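Local coordinates for protein motility-associated killing factor MakB (Vibrio cholerae serotype O1, PDB 6W1W) that probably acts as one component of a three-part cytotoxin whose subunits resemble alpha-pore-forming toxins, at residues A[111-122]-A[284-295]. Residues are numbered along the deposited sequence; the frame is centred on the assembly and turned at random.
Sequences QKTLKQNITLTN and SLLWQDELDKVN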
loop_
_atom_site.group_PDB
_atom_site.type_symbol
_atom_site.label_atom_id
_atom_site.label_comp_id
_atom_site.label_asym_id
_atom_site.label_seq_id
_atom_site.Cartn_x
_atom_site.Cartn_y
_atom_site.Cartn_z
ATOM N N GLN A 111 -28.445 -12.830 -3.040
ATOM C CA GLN A 111 -28.461 -11.906 -4.169
ATOM C C GLN A 111 -28.418 -10.457 -3.704
ATOM O O GLN A 111 -27.751 -9.620 -4.322
ATOM C CB GLN A 111 -29.698 -12.160 -5.025
ATOM C CG GLN A 111 -29.869 -11.200 -6.181
ATOM C CD GLN A 111 -31.278 -11.220 -6.725
ATOM O OE1 GLN A 111 -31.502 -11.554 -7.887
ATOM N NE2 GLN A 111 -32.241 -10.871 -5.878
ATOM N N LYS A 112 -29.119 -10.139 -2.614
ATOM C CA LYS A 112 -29.035 -8.790 -2.065
ATOM C C LYS A 112 -27.643 -8.524 -1.510
ATOM O O LYS A 112 -27.034 -7.489 -1.805
ATOM C CB LYS A 112 -30.101 -8.585 -0.985
ATOM C CG LYS A 112 -30.207 -7.146 -0.479
ATOM C CD LYS A 112 -31.258 -7.005 0.619
ATOM C CE LYS A 112 -30.772 -7.577 1.945
ATOM N NZ LYS A 112 -29.583 -6.842 2.465
ATOM N N THR A 113 -27.114 -9.460 -0.717
ATOM C CA THR A 113 -25.788 -9.275 -0.134
ATOM C C THR A 113 -24.717 -9.219 -1.216
ATOM O O THR A 113 -23.790 -8.405 -1.138
ATOM C CB THR A 113 -25.491 -10.391 0.867
ATOM O OG1 THR A 113 -26.602 -10.534 1.759
ATOM C CG2 THR A 113 -24.244 -10.064 1.681
ATOM N N LEU A 114 -24.832 -10.074 -2.236
ATOM C CA LEU A 114 -23.904 -10.012 -3.361
ATOM C C LEU A 114 -23.942 -8.642 -4.025
ATOM O O LEU A 114 -22.896 -8.021 -4.248
ATOM C CB LEU A 114 -24.228 -11.109 -4.376
ATOM C CG LEU A 114 -23.572 -12.466 -4.130
ATOM C CD1 LEU A 114 -24.207 -13.524 -5.005
ATOM C CD2 LEU A 114 -22.086 -12.384 -4.406
ATOM N N LYS A 115 -25.148 -8.153 -4.338
ATOM C CA LYS A 115 -25.292 -6.840 -4.962
ATOM C C LYS A 115 -24.648 -5.747 -4.116
ATOM O O LYS A 115 -23.992 -4.845 -4.650
ATOM C CB LYS A 115 -26.772 -6.526 -5.199
ATOM C CG LYS A 115 -27.332 -6.993 -6.543
ATOM C CD LYS A 115 -28.842 -6.726 -6.628
ATOM C CE LYS A 115 -29.389 -6.829 -8.055
ATOM N NZ LYS A 115 -29.388 -8.212 -8.614
ATOM N N GLN A 116 -24.822 -5.811 -2.792
ATOM C CA GLN A 116 -24.208 -4.811 -1.922
ATOM C C GLN A 116 -22.691 -4.869 -2.004
ATOM O O GLN A 116 -22.025 -3.829 -2.057
ATOM C CB GLN A 116 -24.655 -5.009 -0.473
ATOM C CG GLN A 116 -26.138 -4.846 -0.224
ATOM C CD GLN A 116 -26.501 -5.066 1.232
ATOM O OE1 GLN A 116 -27.541 -5.649 1.545
ATOM N NE2 GLN A 116 -25.641 -4.600 2.132
ATOM N N ASN A 117 -22.125 -6.080 -2.010
ATOM C CA ASN A 117 -20.675 -6.224 -1.975
ATOM C C ASN A 117 -20.034 -5.677 -3.244
ATOM O O ASN A 117 -19.022 -4.974 -3.183
ATOM C CB ASN A 117 -20.293 -7.690 -1.766
ATOM C CG ASN A 117 -20.527 -8.159 -0.339
ATOM O OD1 ASN A 117 -20.684 -7.346 0.575
ATOM N ND2 ASN A 117 -20.548 -9.475 -0.141
ATOM N N ILE A 118 -20.610 -5.984 -4.408
ATOM C CA ILE A 118 -20.030 -5.495 -5.658
ATOM C C ILE A 118 -20.177 -3.982 -5.772
ATOM O O ILE A 118 -19.280 -3.301 -6.278
ATOM C CB ILE A 118 -20.642 -6.227 -6.868
ATOM C CG1 ILE A 118 -20.351 -5.478 -8.168
ATOM C CG2 ILE A 118 -22.121 -6.413 -6.704
ATOM C CD1 ILE A 118 -20.867 -6.183 -9.401
ATOM N N THR A 119 -21.289 -3.427 -5.289
ATOM C CA THR A 119 -21.453 -1.977 -5.312
ATOM C C THR A 119 -20.397 -1.291 -4.450
ATOM O O THR A 119 -19.640 -0.443 -4.933
ATOM C CB THR A 119 -22.864 -1.603 -4.855
ATOM O OG1 THR A 119 -23.796 -1.861 -5.915
ATOM C CG2 THR A 119 -22.931 -0.129 -4.480
ATOM N N LEU A 120 -20.318 -1.663 -3.170
ATOM C CA LEU A 120 -19.375 -1.016 -2.262
ATOM C C LEU A 120 -17.920 -1.270 -2.645
ATOM O O LEU A 120 -17.032 -0.567 -2.152
ATOM C CB LEU A 120 -19.637 -1.475 -0.825
ATOM C CG LEU A 120 -20.697 -0.714 -0.020
ATOM C CD1 LEU A 120 -20.378 0.780 0.028
ATOM C CD2 LEU A 120 -22.105 -0.958 -0.558
ATOM N N THR A 121 -17.656 -2.254 -3.507
ATOM C CA THR A 121 -16.305 -2.435 -4.033
ATOM C C THR A 121 -16.000 -1.408 -5.117
ATOM O O THR A 121 -14.950 -0.757 -5.089
ATOM C CB THR A 121 -16.121 -3.852 -4.584
ATOM O OG1 THR A 121 -16.121 -4.797 -3.508
ATOM C CG2 THR A 121 -14.810 -3.966 -5.349
ATOM N N ASN A 122 -16.913 -1.248 -6.079
ATOM C CA ASN A 122 -16.692 -0.287 -7.156
ATOM C C ASN A 122 -16.661 1.145 -6.642
ATOM O O ASN A 122 -16.011 2.004 -7.250
ATOM C CB ASN A 122 -17.768 -0.443 -8.228
ATOM C CG ASN A 122 -17.630 -1.739 -8.999
ATOM O OD1 ASN A 122 -16.529 -2.277 -9.132
ATOM N ND2 ASN A 122 -18.746 -2.249 -9.511
ATOM N N SER A 284 -14.060 -6.955 -7.656
ATOM C CA SER A 284 -15.465 -6.716 -7.970
ATOM C C SER A 284 -15.989 -7.762 -8.942
ATOM O O SER A 284 -17.106 -8.268 -8.782
ATOM C CB SER A 284 -15.650 -5.309 -8.545
ATOM O OG SER A 284 -16.309 -5.346 -9.801
ATOM N N LEU A 285 -15.188 -8.107 -9.955
ATOM C CA LEU A 285 -15.573 -9.169 -10.878
ATOM C C LEU A 285 -15.766 -10.495 -10.155
ATOM O O LEU A 285 -16.549 -11.337 -10.607
ATOM C CB LEU A 285 -14.526 -9.310 -11.984
ATOM C CG LEU A 285 -14.738 -10.434 -13.003
ATOM C CD1 LEU A 285 -16.034 -10.235 -13.780
ATOM C CD2 LEU A 285 -13.550 -10.547 -13.948
ATOM N N LEU A 286 -15.070 -10.695 -9.032
ATOM C CA LEU A 286 -15.250 -11.921 -8.261
ATOM C C LEU A 286 -16.675 -12.030 -7.737
ATOM O O LEU A 286 -17.311 -13.085 -7.847
ATOM C CB LEU A 286 -14.251 -11.975 -7.106
ATOM C CG LEU A 286 -14.407 -13.232 -6.250
ATOM C CD1 LEU A 286 -14.305 -14.440 -7.150
ATOM C CD2 LEU A 286 -13.367 -13.289 -5.141
ATOM N N TRP A 287 -17.192 -10.944 -7.155
ATOM C CA TRP A 287 -18.590 -10.927 -6.742
ATOM C C TRP A 287 -19.531 -10.973 -7.941
ATOM O O TRP A 287 -20.604 -11.582 -7.864
ATOM C CB TRP A 287 -18.885 -9.677 -5.918
ATOM C CG TRP A 287 -18.145 -9.546 -4.626
ATOM C CD1 TRP A 287 -17.264 -8.561 -4.287
ATOM C CD2 TRP A 287 -18.254 -10.398 -3.483
ATOM N NE1 TRP A 287 -16.808 -8.753 -3.006
ATOM C CE2 TRP A 287 -17.401 -9.875 -2.490
ATOM C CE3 TRP A 287 -18.984 -11.555 -3.203
ATOM C CZ2 TRP A 287 -17.257 -10.471 -1.241
ATOM C CZ3 TRP A 287 -18.842 -12.146 -1.960
ATOM C CH2 TRP A 287 -17.984 -11.604 -0.997
ATOM N N GLN A 288 -19.146 -10.341 -9.053
ATOM C CA GLN A 288 -20.059 -10.180 -10.181
ATOM C C GLN A 288 -20.443 -11.529 -10.778
ATOM O O GLN A 288 -21.620 -11.907 -10.777
ATOM C CB GLN A 288 -19.435 -9.261 -11.238
ATOM C CG GLN A 288 -20.163 -9.231 -12.580
ATOM C CD GLN A 288 -21.628 -8.844 -12.464
ATOM O OE1 GLN A 288 -22.032 -8.131 -11.545
ATOM N NE2 GLN A 288 -22.435 -9.320 -13.404
ATOM N N ASP A 289 -19.461 -12.283 -11.283
ATOM C CA ASP A 289 -19.781 -13.597 -11.830
ATOM C C ASP A 289 -20.181 -14.597 -10.748
ATOM O O ASP A 289 -20.604 -15.707 -11.084
ATOM C CB ASP A 289 -18.612 -14.137 -12.667
ATOM C CG ASP A 289 -17.336 -14.318 -11.866
ATOM O OD1 ASP A 289 -17.299 -13.927 -10.682
ATOM O OD2 ASP A 289 -16.364 -14.865 -12.429
ATOM N N GLU A 290 -20.063 -14.225 -9.468
ATOM C CA GLU A 290 -20.684 -14.998 -8.396
ATOM C C GLU A 290 -22.172 -14.685 -8.292
ATOM O O GLU A 290 -22.983 -15.571 -7.998
ATOM C CB GLU A 290 -19.987 -14.707 -7.066
ATOM C CG GLU A 290 -20.396 -15.633 -5.933
ATOM C CD GLU A 290 -20.051 -17.079 -6.220
ATOM O OE1 GLU A 290 -18.973 -17.330 -6.804
ATOM O OE2 GLU A 290 -20.864 -17.962 -5.874
ATOM N N LEU A 291 -22.542 -13.423 -8.522
ATOM C CA LEU A 291 -23.953 -13.064 -8.607
ATOM C C LEU A 291 -24.603 -13.677 -9.842
ATOM O O LEU A 291 -25.760 -14.106 -9.792
ATOM C CB LEU A 291 -24.097 -11.544 -8.614
ATOM C CG LEU A 291 -25.439 -10.951 -9.045
ATOM C CD1 LEU A 291 -26.490 -11.129 -7.959
ATOM C CD2 LEU A 291 -25.258 -9.487 -9.403
ATOM N N ASP A 292 -23.872 -13.728 -10.961
ATOM C CA ASP A 292 -24.400 -14.378 -12.158
ATOM C C ASP A 292 -24.789 -15.823 -11.884
ATOM O O ASP A 292 -25.704 -16.350 -12.524
ATOM C CB ASP A 292 -23.377 -14.322 -13.294
ATOM C CG ASP A 292 -22.994 -12.908 -13.668
ATOM O OD1 ASP A 292 -23.585 -11.960 -13.105
ATOM O OD2 ASP A 292 -22.098 -12.742 -14.524
ATOM N N LYS A 293 -24.110 -16.483 -10.942
ATOM C CA LYS A 293 -24.474 -17.855 -10.605
ATOM C C LYS A 293 -25.776 -17.900 -9.817
ATOM O O LYS A 293 -26.647 -18.732 -10.097
ATOM C CB LYS A 293 -23.350 -18.529 -9.817
ATOM C CG LYS A 293 -22.020 -18.619 -10.544
ATOM C CD LYS A 293 -20.954 -19.208 -9.627
ATOM C CE LYS A 293 -19.552 -18.955 -10.156
ATOM N NZ LYS A 293 -18.520 -19.240 -9.125
ATOM N N VAL A 294 -25.935 -17.018 -8.827
ATOM C CA VAL A 294 -27.160 -17.047 -8.037
ATOM C C VAL A 294 -28.344 -16.485 -8.813
ATOM O O VAL A 294 -29.493 -16.799 -8.486
ATOM C CB VAL A 294 -26.985 -16.296 -6.705
ATOM C CG1 VAL A 294 -25.694 -16.717 -6.032
ATOM C CG2 VAL A 294 -27.017 -14.800 -6.924
ATOM N N ASN A 295 -28.102 -15.658 -9.835
ATOM C CA ASN A 295 -29.199 -15.206 -10.684
ATOM C C ASN A 295 -29.742 -16.355 -11.520
ATOM O O ASN A 295 -30.957 -16.584 -11.562
ATOM C CB ASN A 295 -28.743 -14.056 -11.587
ATOM C CG ASN A 295 -28.799 -12.703 -10.892
ATOM O OD1 ASN A 295 -29.488 -12.528 -9.884
ATOM N ND2 ASN A 295 -28.075 -11.729 -11.442
#
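L114 and W287 interlock where helices 100-151 and 276-302 run antiparallel, the axes of segments 111-122 and 284-295 coming within 8.7 Å, at 155° between their N-to-C directions. L114 is a knob set among W287, E290, L291 and V294, and the two methyls of its fork diverge: CD2 lies 3.4 Å from CE3 of W287, while CD1 reaches toward V294, meeting CG2 tip to tip at 3.6 Å. W287 returns the fit as a knob among L114, N117, I118 and T121. Its CG lies anti to the carbonyl carbon, which carries the indole across to helix 100-151, and the turn about CB-CG lays one face against N117, whose CB stands 3.7 Å from the centroid of the five-membered ring, only 10° off the normal, a CH-pi contact. ND2 of N117 lies over the same face, although the amide and ring planes are turned 47° apart. F80 and Y83 of helix 69-90 and W323 of helix 316-333 also touch this indole, so a large flat side chain joins several helices at once.

The apolar chain of I118 fills the side beside W287, CB to CB at 4.0 Å, and its CD1 runs on to Q288. At the N-terminal end of segment 284-295, small S284 lets the backbones come close, with CA atoms of I118 and S284 5.3 Å apart; its OG gives a weak hydrogen bond to OD1 of N122. Reciprocal knobs-into-holes packing characterises an antiparallel helical bundle, here the elongated one expected of an alpha-pore-forming toxin relative.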